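Endo-beta-1,2-glucanase (PDB 6IMV) hydrolyses internal beta-1,2 linkages of beta-1,2-glucans as a fungal endo-acting glycoside hydrolase. Local coordinates at residues N63-G71 with G497-N505; R322-C333 with F476-C487. One frame throughout, in Å; residues are numbered along the deposited sequence.

Contact 1. Residues N63-G71 with G497-N505; sequences NIDWVTGEG and GLVDFTTCN
With chi1 at -63°, Phe-501 holds CG beside its own backbone N and anti to its carbonyl carbon, and the ring enters the bend formed by Ile-64 to Gly-69. Ile-64 turns CG1 between its backbone N and carbonyl carbon (chi1 61°), and its CD1 ends 3.6 Å from Phe-501 CE2, the two side chains crossing at about a right angle. Gly-69 lies over one face of the ring in a CH-pi contact, its CA 3.6 Å from the ring centroid; a beta carbon at this glycine would run into Phe-501 CG. At the rim of the ring, Phe-501 CE1 comes within 3.2 Å of Trp-66 O. The bend is the connection of a beta hairpin, joining strands 57-64 and 71-78; within it Asp-65 OD2 accepts from Val-67 N in an Asx turn and also from Thr-68 N, extending it to an Asx motif. Were Phe-501 replaced by an alanine, Gly-69 would probably lose the ring under it and Ile-64 CD1 its aromatic partner. Beyond the ring, Phe-501 starts a type I turn that runs to Cys-504, which is disulfide-bonded to Cys-15. Thr-502 N donates in the carbonyl plane to Val-67 O at 3.0 Å, while Thr-503 OG1 donates to Thr-68 O at 2.6 Å, nearly along the C=O axis. A weak bond from Thr-503 N also reaches Thr-68 O. One water gives its protons to Gly-69 O and Thr-503 OG1. Upstream of the ring, Leu-498 CD2 meets the edge of the Trp-66 indole, 3.8 Å from CZ2, and Lys-409 makes a cation-pi contact with that indole.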
loop_
_atom_site.group_PDB
_atom_site.type_symbol
_atom_site.label_atom_id
_atom_site.label_comp_id
_atom_site.label_asym_id
_atom_site.label_seq_id
_atom_site.Cartn_x
_atom_site.Cartn_y
_atom_site.Cartn_z
ATOM N N ASN A 63 -8.526 -11.934 -11.701
ATOM C CA ASN A 63 -8.919 -11.533 -13.037
ATOM C C ASN A 63 -10.445 -11.436 -13.084
ATOM O O ASN A 63 -11.144 -12.129 -12.343
ATOM C CB ASN A 63 -8.434 -12.531 -14.085
ATOM C CG ASN A 63 -6.931 -12.639 -14.133
ATOM O OD1 ASN A 63 -6.282 -11.853 -14.817
ATOM N ND2 ASN A 63 -6.384 -13.605 -13.411
ATOM N N ILE A 64 -10.940 -10.565 -13.963
ATOM C CA ILE A 64 -12.355 -10.488 -14.267
ATOM C C ILE A 64 -12.509 -10.645 -15.781
ATOM O O ILE A 64 -11.597 -10.293 -16.552
ATOM C CB ILE A 64 -12.988 -9.186 -13.723
ATOM C CG1 ILE A 64 -12.366 -7.924 -14.336
ATOM C CG2 ILE A 64 -12.900 -9.165 -12.212
ATOM C CD1 ILE A 64 -12.902 -6.622 -13.760
ATOM N N ASP A 65 -13.655 -11.193 -16.191
ATOM C CA ASP A 65 -13.904 -11.535 -17.584
ATOM C C ASP A 65 -13.902 -10.259 -18.436
ATOM O O ASP A 65 -14.517 -9.247 -18.095
ATOM C CB ASP A 65 -15.210 -12.316 -17.725
ATOM C CG ASP A 65 -15.488 -12.762 -19.149
ATOM O OD1 ASP A 65 -14.968 -13.811 -19.525
ATOM O OD2 ASP A 65 -16.193 -12.023 -19.872
ATOM N N TRP A 66 -13.210 -10.337 -19.572
ATOM C CA TRP A 66 -13.051 -9.233 -20.489
ATOM C C TRP A 66 -14.397 -8.582 -20.838
ATOM O O TRP A 66 -14.490 -7.362 -20.897
ATOM C CB TRP A 66 -12.322 -9.684 -21.757
ATOM C CG TRP A 66 -12.124 -8.546 -22.703
ATOM C CD1 TRP A 66 -12.827 -8.276 -23.846
ATOM C CD2 TRP A 66 -11.197 -7.462 -22.536
ATOM N NE1 TRP A 66 -12.365 -7.121 -24.422
ATOM C CE2 TRP A 66 -11.367 -6.601 -23.639
ATOM C CE3 TRP A 66 -10.233 -7.152 -21.572
ATOM C CZ2 TRP A 66 -10.598 -5.452 -23.805
ATOM C CZ3 TRP A 66 -9.480 -6.013 -21.735
ATOM C CH2 TRP A 66 -9.665 -5.175 -22.834
ATOM N N VAL A 67 -15.422 -9.405 -21.082
ATOM C CA VAL A 67 -16.728 -8.933 -21.519
ATOM C C VAL A 67 -17.629 -8.652 -20.310
ATOM O O VAL A 67 -18.237 -7.589 -20.246
ATOM C CB VAL A 67 -17.386 -9.920 -22.502
ATOM C CG1 VAL A 67 -18.830 -9.530 -22.819
ATOM C CG2 VAL A 67 -16.562 -10.065 -23.777
ATOM N N THR A 68 -17.747 -9.604 -19.377
ATOM C CA THR A 68 -18.776 -9.504 -18.331
ATOM C C THR A 68 -18.309 -8.653 -17.146
ATOM O O THR A 68 -19.143 -8.100 -16.450
ATOM C CB THR A 68 -19.228 -10.876 -17.822
ATOM O OG1 THR A 68 -18.178 -11.424 -17.028
ATOM C CG2 THR A 68 -19.618 -11.815 -18.944
ATOM N N GLY A 69 -16.994 -8.618 -16.890
ATOM C CA GLY A 69 -16.439 -7.954 -15.704
ATOM C C GLY A 69 -16.696 -8.726 -14.413
ATOM O O GLY A 69 -16.584 -8.159 -13.322
ATOM N N GLU A 70 -17.012 -10.024 -14.529
ATOM C CA GLU A 70 -17.227 -10.907 -13.371
ATOM C C GLU A 70 -15.922 -11.634 -13.031
ATOM O O GLU A 70 -15.129 -11.946 -13.924
ATOM C CB GLU A 70 -18.337 -11.921 -13.662
ATOM C CG GLU A 70 -19.721 -11.306 -13.599
ATOM C CD GLU A 70 -20.838 -12.107 -14.244
ATOM O OE1 GLU A 70 -20.639 -12.667 -15.342
ATOM O OE2 GLU A 70 -21.914 -12.144 -13.656
ATOM N N GLY A 71 -15.725 -11.918 -11.736
ATOM C CA GLY A 71 -14.598 -12.712 -11.270
ATOM C C GLY A 71 -14.477 -14.011 -12.048
ATOM O O GLY A 71 -15.460 -14.704 -12.244
ATOM N N GLY A 497 -13.272 2.299 -28.779
ATOM C CA GLY A 497 -14.087 1.152 -29.139
ATOM C C GLY A 497 -14.118 0.047 -28.087
ATOM O O GLY A 497 -14.848 -0.935 -28.251
ATOM N N LEU A 498 -13.347 0.182 -27.002
ATOM C CA LEU A 498 -13.532 -0.706 -25.853
ATOM C C LEU A 498 -14.957 -0.528 -25.330
ATOM O O LEU A 498 -15.474 0.581 -25.317
ATOM C CB LEU A 498 -12.523 -0.381 -24.742
ATOM C CG LEU A 498 -11.058 -0.674 -25.045
ATOM C CD1 LEU A 498 -10.199 -0.379 -23.827
ATOM C CD2 LEU A 498 -10.863 -2.110 -25.509
ATOM N N VAL A 499 -15.543 -1.619 -24.835
ATOM C CA VAL A 499 -16.923 -1.644 -24.355
ATOM C C VAL A 499 -16.910 -1.930 -22.848
ATOM O O VAL A 499 -16.237 -2.851 -22.402
ATOM C CB VAL A 499 -17.754 -2.696 -25.121
ATOM C CG1 VAL A 499 -19.209 -2.713 -24.657
ATOM C CG2 VAL A 499 -17.671 -2.494 -26.633
ATOM N N ASP A 500 -17.677 -1.151 -22.077
ATOM C CA ASP A 500 -17.799 -1.368 -20.641
ATOM C C ASP A 500 -18.221 -2.820 -20.383
ATOM O O ASP A 500 -18.905 -3.449 -21.213
ATOM C CB ASP A 500 -18.801 -0.400 -20.009
ATOM C CG ASP A 500 -18.252 0.987 -19.726
ATOM O OD1 ASP A 500 -17.030 1.187 -19.849
ATOM O OD2 ASP A 500 -19.058 1.852 -19.384
ATOM N N PHE A 501 -17.818 -3.334 -19.218
ATOM C CA PHE A 501 -18.262 -4.638 -18.741
ATOM C C PHE A 501 -19.794 -4.687 -18.724
ATOM O O PHE A 501 -20.441 -3.714 -18.357
ATOM C CB PHE A 501 -17.692 -4.910 -17.349
ATOM C CG PHE A 501 -16.189 -4.979 -17.286
ATOM C CD1 PHE A 501 -15.480 -5.847 -18.107
ATOM C CD2 PHE A 501 -15.484 -4.216 -16.367
ATOM C CE1 PHE A 501 -14.097 -5.927 -18.033
ATOM C CE2 PHE A 501 -14.102 -4.306 -16.289
ATOM C CZ PHE A 501 -13.410 -5.159 -17.120
ATOM N N THR A 502 -20.374 -5.836 -19.093
ATOM C CA THR A 502 -21.824 -5.928 -19.269
ATOM C C THR A 502 -22.542 -5.895 -17.915
ATOM O O THR A 502 -23.722 -5.600 -17.882
ATOM C CB THR A 502 -22.229 -7.150 -20.098
ATOM O OG1 THR A 502 -21.736 -8.327 -19.457
ATOM C CG2 THR A 502 -21.715 -7.075 -21.519
ATOM N N THR A 503 -21.839 -6.182 -16.806
ATOM C CA THR A 503 -22.441 -6.096 -15.456
ATOM C C THR A 503 -22.261 -4.701 -14.831
ATOM O O THR A 503 -22.780 -4.461 -13.750
ATOM C CB THR A 503 -21.883 -7.185 -14.532
ATOM O OG1 THR A 503 -20.461 -7.041 -14.466
ATOM C CG2 THR A 503 -22.257 -8.572 -15.011
ATOM N N CYS A 504 -21.557 -3.778 -15.504
ATOM C CA CYS A 504 -21.245 -2.446 -14.944
ATOM C C CYS A 504 -21.131 -1.409 -16.071
ATOM O O CYS A 504 -20.018 -1.098 -16.522
ATOM C CB CYS A 504 -19.939 -2.499 -14.151
ATOM S SG CYS A 504 -19.625 -1.039 -13.115
ATOM N N ASN A 505 -22.276 -0.860 -16.508
ATOM C CA ASN A 505 -22.332 0.049 -17.652
ATOM C C ASN A 505 -23.467 1.075 -17.488
ATOM O O ASN A 505 -24.185 1.016 -16.489
ATOM C CB ASN A 505 -22.458 -0.736 -18.961
ATOM C CG ASN A 505 -23.718 -1.567 -19.048
ATOM O OD1 ASN A 505 -24.658 -1.344 -18.289
ATOM N ND2 ASN A 505 -23.748 -2.500 -19.994
HETATM O O HOH W 1 -17.946 -5.794 -22.360
HETATM O O HOH W 2 -18.034 -5.955 -13.502
#

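Contact 2. Residues R322-C333 with F476-C487; sequences RVFQNAERARTC and FKNLKGEHVPFC
Val-323 pushes its two methyls against Phe-476: CG2 sits 3.6 Å from Phe-476 CG, while CG1 lies over the ring face. Leu-479 fits in beside them, its CD2 against Val-323 CG2 and its CD1 over one face of the Arg-322 guanidinium. That guanidinium, bent round at chi3 (60°), grips Glu-482 side-on, Arg-322 NE to Glu-482 OE2 at 3.0 Å and NH1 to OE1 at 2.8 Å. An irregular segment following helix 461-475 runs along one side of helix 318-337, with a type I turn from Gly-481 to Val-484 arching over Arg-329. Extended from CG to NE, Arg-329 reaches into this arch; Glu-482 O lies over one face of its guanidinium, and NH1 donates to Val-484 O at 2.9 Å. Its NE is held by Asn-326 OD1 and its NH2 by a water shared with Glu-482 OE2. The Phe-486 ring goes in edge-first among Gln-325, Glu-328 and Arg-329, with Gln-325 O and Arg-329 CG at its rim and CZ 3.7 Å from Glu-328 CB; Phe-392 and Val-396 also touch it. Cys-487 N donates to Thr-332 OG1 at 3.0 Å, next to the disulfide from Cys-333 SG to Cys-487 SG.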
loop_
_atom_site.group_PDB
_atom_site.type_symbol
_atom_site.label_atom_id
_atom_site.label_comp_id
_atom_site.label_asym_id
_atom_site.label_seq_id
_atom_site.Cartn_x
_atom_site.Cartn_y
_atom_site.Cartn_z
ATOM N N ARG A 322 5.396 19.237 4.086
ATOM C CA ARG A 322 5.601 20.216 2.993
ATOM C C ARG A 322 6.255 19.542 1.775
ATOM O O ARG A 322 5.831 19.759 0.652
ATOM C CB ARG A 322 6.449 21.398 3.478
ATOM C CG ARG A 322 5.703 22.380 4.372
ATOM C CD ARG A 322 6.651 23.312 5.104
ATOM N NE ARG A 322 7.456 24.114 4.189
ATOM C CZ ARG A 322 8.718 24.490 4.401
ATOM N NH1 ARG A 322 9.371 25.129 3.450
ATOM N NH2 ARG A 322 9.338 24.212 5.535
ATOM N N VAL A 323 7.291 18.734 2.007
ATOM C CA VAL A 323 7.999 18.035 0.928
ATOM C C VAL A 323 7.037 17.066 0.231
ATOM O O VAL A 323 7.039 16.949 -0.995
ATOM C CB VAL A 323 9.256 17.318 1.454
ATOM C CG1 VAL A 323 9.811 16.330 0.444
ATOM C CG2 VAL A 323 10.329 18.324 1.861
ATOM N N PHE A 324 6.208 16.372 1.010
ATOM C CA PHE A 324 5.285 15.391 0.436
ATOM C C PHE A 324 4.068 16.087 -0.201
ATOM O O PHE A 324 3.496 15.557 -1.157
ATOM C CB PHE A 324 4.913 14.331 1.476
ATOM C CG PHE A 324 5.959 13.250 1.597
ATOM C CD1 PHE A 324 7.168 13.504 2.219
ATOM C CD2 PHE A 324 5.751 11.995 1.045
ATOM C CE1 PHE A 324 8.131 12.507 2.332
ATOM C CE2 PHE A 324 6.722 11.011 1.133
ATOM C CZ PHE A 324 7.903 11.260 1.796
ATOM N N GLN A 325 3.689 17.268 0.300
ATOM C CA GLN A 325 2.666 18.067 -0.368
ATOM C C GLN A 325 3.196 18.490 -1.750
ATOM O O GLN A 325 2.496 18.403 -2.746
ATOM C CB GLN A 325 2.241 19.273 0.476
ATOM C CG GLN A 325 0.988 19.958 -0.063
ATOM C CD GLN A 325 0.348 20.952 0.880
ATOM O OE1 GLN A 325 0.903 21.334 1.895
ATOM N NE2 GLN A 325 -0.833 21.416 0.523
ATOM N N ASN A 326 4.451 18.948 -1.800
ATOM C CA ASN A 326 5.099 19.314 -3.059
ATOM C C ASN A 326 5.038 18.139 -4.048
ATOM O O ASN A 326 4.829 18.351 -5.232
ATOM C CB ASN A 326 6.542 19.772 -2.835
ATOM C CG ASN A 326 6.683 21.257 -2.571
ATOM O OD1 ASN A 326 5.704 21.952 -2.292
ATOM N ND2 ASN A 326 7.910 21.753 -2.674
ATOM N N ALA A 327 5.221 16.905 -3.556
ATOM C CA ALA A 327 5.202 15.718 -4.417
ATOM C C ALA A 327 3.904 15.685 -5.228
ATOM O O ALA A 327 3.913 15.268 -6.387
ATOM C CB ALA A 327 5.361 14.455 -3.602
ATOM N N GLU A 328 2.793 16.098 -4.606
ATOM C CA GLU A 328 1.465 16.013 -5.218
ATOM C C GLU A 328 1.226 17.198 -6.152
ATOM O O GLU A 328 0.451 17.080 -7.083
ATOM C CB GLU A 328 0.388 15.881 -4.140
ATOM C CG GLU A 328 0.597 14.655 -3.267
ATOM C CD GLU A 328 0.961 13.394 -4.037
ATOM O OE1 GLU A 328 0.245 13.073 -5.022
ATOM O OE2 GLU A 328 1.963 12.743 -3.660
ATOM N N ARG A 329 1.887 18.329 -5.891
ATOM C CA ARG A 329 1.922 19.434 -6.844
ATOM C C ARG A 329 2.576 18.940 -8.140
ATOM O O ARG A 329 2.060 19.155 -9.231
ATOM C CB ARG A 329 2.727 20.623 -6.306
ATOM C CG ARG A 329 2.195 21.225 -5.015
ATOM C CD ARG A 329 3.112 22.323 -4.516
ATOM N NE ARG A 329 3.036 22.474 -3.076
ATOM C CZ ARG A 329 2.064 23.112 -2.443
ATOM N NH1 ARG A 329 1.061 23.634 -3.135
ATOM N NH2 ARG A 329 2.107 23.222 -1.127
ATOM N N ALA A 330 3.722 18.261 -7.982
ATOM C CA ALA A 330 4.476 17.730 -9.100
ATOM C C ALA A 330 3.690 16.615 -9.803
ATOM O O ALA A 330 3.629 16.574 -11.041
ATOM C CB ALA A 330 5.817 17.242 -8.610
ATOM N N ARG A 331 3.068 15.721 -9.025
ATOM C CA ARG A 331 2.447 14.514 -9.603
ATOM C C ARG A 331 1.236 14.919 -10.450
ATOM O O ARG A 331 1.087 14.442 -11.590
ATOM C CB ARG A 331 2.058 13.502 -8.515
ATOM C CG ARG A 331 1.929 12.062 -8.998
ATOM C CD ARG A 331 1.302 11.124 -7.967
ATOM N NE ARG A 331 1.913 11.195 -6.644
ATOM C CZ ARG A 331 3.103 10.689 -6.321
ATOM N NH1 ARG A 331 3.793 9.979 -7.202
ATOM N NH2 ARG A 331 3.612 10.929 -5.122
ATOM N N THR A 332 0.356 15.758 -9.882
ATOM C CA THR A 332 -0.851 16.197 -10.590
ATOM C C THR A 332 -0.470 17.061 -11.805
ATOM O O THR A 332 -0.937 16.822 -12.909
ATOM C CB THR A 332 -1.839 16.911 -9.654
ATOM O OG1 THR A 332 -1.249 18.062 -9.050
ATOM C CG2 THR A 332 -2.359 16.005 -8.563
ATOM N N CYS A 333 0.388 18.062 -11.597
ATOM C CA CYS A 333 0.689 19.040 -12.649
ATOM C C CYS A 333 1.571 18.415 -13.736
ATOM O O CYS A 333 1.466 18.820 -14.894
ATOM C CB CYS A 333 1.297 20.310 -12.060
ATOM S SG CYS A 333 0.134 21.168 -10.965
ATOM N N PHE A 476 16.254 18.927 3.007
ATOM C CA PHE A 476 15.232 19.747 2.358
ATOM C C PHE A 476 15.216 21.165 2.946
ATOM O O PHE A 476 14.543 21.444 3.938
ATOM C CB PHE A 476 13.879 19.040 2.442
ATOM C CG PHE A 476 13.864 17.737 1.687
ATOM C CD1 PHE A 476 13.716 17.719 0.309
ATOM C CD2 PHE A 476 14.057 16.532 2.349
ATOM C CE1 PHE A 476 13.731 16.521 -0.389
ATOM C CE2 PHE A 476 14.081 15.332 1.652
ATOM C CZ PHE A 476 13.916 15.328 0.281
ATOM N N LYS A 477 15.972 22.053 2.294
ATOM C CA LYS A 477 16.084 23.477 2.630
ATOM C C LYS A 477 15.617 24.314 1.431
ATOM O O LYS A 477 15.710 23.886 0.278
ATOM C CB LYS A 477 17.539 23.790 2.978
ATOM C CG LYS A 477 18.140 22.861 4.020
ATOM C CD LYS A 477 19.636 22.941 4.147
ATOM C CE LYS A 477 20.365 22.006 3.209
ATOM N NZ LYS A 477 21.813 21.976 3.512
ATOM N N ASN A 478 15.107 25.514 1.702
ATOM C CA ASN A 478 14.760 26.482 0.652
ATOM C C ASN A 478 13.889 25.803 -0.418
ATOM O O ASN A 478 14.212 25.866 -1.610
ATOM C CB ASN A 478 16.019 27.089 0.027
ATOM C CG ASN A 478 17.058 27.476 1.060
ATOM O OD1 ASN A 478 16.835 28.383 1.855
ATOM N ND2 ASN A 478 18.193 26.793 1.062
ATOM N N LEU A 479 12.798 25.157 0.016
ATOM C CA LEU A 479 11.835 24.518 -0.894
ATOM C C LEU A 479 11.405 25.540 -1.944
ATOM O O LEU A 479 11.182 26.690 -1.611
ATOM C CB LEU A 479 10.599 24.040 -0.125
ATOM C CG LEU A 479 10.817 22.930 0.898
ATOM C CD1 LEU A 479 9.484 22.374 1.362
ATOM C CD2 LEU A 479 11.690 21.822 0.346
ATOM N N LYS A 480 11.281 25.095 -3.192
ATOM C CA LYS A 480 10.634 25.863 -4.242
ATOM C C LYS A 480 9.291 25.212 -4.576
ATOM O O LYS A 480 9.102 23.998 -4.369
ATOM C CB LYS A 480 11.512 25.939 -5.498
ATOM C CG LYS A 480 12.886 26.550 -5.269
ATOM C CD LYS A 480 13.794 26.513 -6.468
ATOM C CE LYS A 480 15.265 26.528 -6.089
ATOM N NZ LYS A 480 15.757 25.157 -5.777
ATOM N N GLY A 481 8.367 26.047 -5.070
ATOM C CA GLY A 481 7.178 25.584 -5.737
ATOM C C GLY A 481 6.016 25.365 -4.790
ATOM O O GLY A 481 5.001 24.801 -5.199
ATOM N N GLU A 482 6.128 25.854 -3.549
ATOM C CA GLU A 482 5.075 25.624 -2.551
ATOM C C GLU A 482 3.818 26.455 -2.882
ATOM O O GLU A 482 2.760 26.213 -2.315
ATOM C CB GLU A 482 5.571 25.928 -1.140
ATOM C CG GLU A 482 6.617 24.957 -0.639
ATOM C CD GLU A 482 6.805 25.010 0.862
ATOM O OE1 GLU A 482 7.689 25.755 1.301
ATOM O OE2 GLU A 482 6.046 24.316 1.591
ATOM N N HIS A 483 3.944 27.406 -3.817
ATOM C CA HIS A 483 2.840 28.241 -4.283
ATOM C C HIS A 483 2.149 27.615 -5.507
ATOM O O HIS A 483 1.151 28.136 -5.966
ATOM C CB HIS A 483 3.327 29.667 -4.587
ATOM C CG HIS A 483 3.680 30.438 -3.363
ATOM N ND1 HIS A 483 4.961 30.450 -2.837
ATOM C CD2 HIS A 483 2.927 31.200 -2.538
ATOM C CE1 HIS A 483 4.981 31.198 -1.748
ATOM N NE2 HIS A 483 3.751 31.669 -1.544
ATOM N N VAL A 484 2.674 26.505 -6.047
ATOM C CA VAL A 484 2.053 25.863 -7.202
ATOM C C VAL A 484 0.836 25.070 -6.725
ATOM O O VAL A 484 0.981 24.068 -6.034
ATOM C CB VAL A 484 3.051 24.981 -7.971
ATOM C CG1 VAL A 484 2.364 24.208 -9.086
ATOM C CG2 VAL A 484 4.214 25.808 -8.518
ATOM N N PRO A 485 -0.404 25.467 -7.087
ATOM C CA PRO A 485 -1.591 24.700 -6.718
ATOM C C PRO A 485 -1.597 23.305 -7.357
ATOM O O PRO A 485 -0.981 23.113 -8.434
ATOM C CB PRO A 485 -2.754 25.529 -7.282
ATOM C CG PRO A 485 -2.175 26.919 -7.419
ATOM C CD PRO A 485 -0.749 26.669 -7.868
ATOM N N PHE A 486 -2.277 22.358 -6.701
ATOM C CA PHE A 486 -2.546 21.068 -7.303
ATOM C C PHE A 486 -3.302 21.285 -8.618
ATOM O O PHE A 486 -4.131 22.187 -8.717
ATOM C CB PHE A 486 -3.384 20.164 -6.393
ATOM C CG PHE A 486 -2.733 19.645 -5.135
ATOM C CD1 PHE A 486 -1.402 19.876 -4.840
ATOM C CD2 PHE A 486 -3.473 18.872 -4.251
ATOM C CE1 PHE A 486 -0.848 19.392 -3.664
ATOM C CE2 PHE A 486 -2.911 18.360 -3.093
ATOM C CZ PHE A 486 -1.610 18.658 -2.781
ATOM N N CYS A 487 -3.009 20.444 -9.611
ATOM C CA CYS A 487 -3.647 20.521 -10.917
ATOM C C CYS A 487 -4.794 19.507 -10.981
ATOM O O CYS A 487 -4.752 18.461 -10.325
ATOM C CB CYS A 487 -2.631 20.288 -12.031
ATOM S SG CYS A 487 -1.444 21.653 -12.204
HETATM O O HOH W 3 4.398 22.419 0.532
#

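Overall arrangement
From the N terminus, the chain reaches the hairpin connection 63-71 first, then runs through 425 residues, rich in helix, before 497-505 comes back to close contact 1. Within that span, helix 318-337 supplies one side of contact 2, and the tail after helix 461-475 returns to it at 476-487, so the shorter loop lies wholly within the longer one. Both contacts use the same C-terminal tail: it first runs along helix 318-337, then crosses to the connection at the end of the hairpin 57-64/71-78. Contact 1 and contact 2 do not touch; the centres of contacts 1 and 2 are about 38 Å apart, and the nearest atoms of contacts 1 and 2 about 22 Å. Cys-15 lies near the N terminus, so its disulfide joins the two ends of the chain.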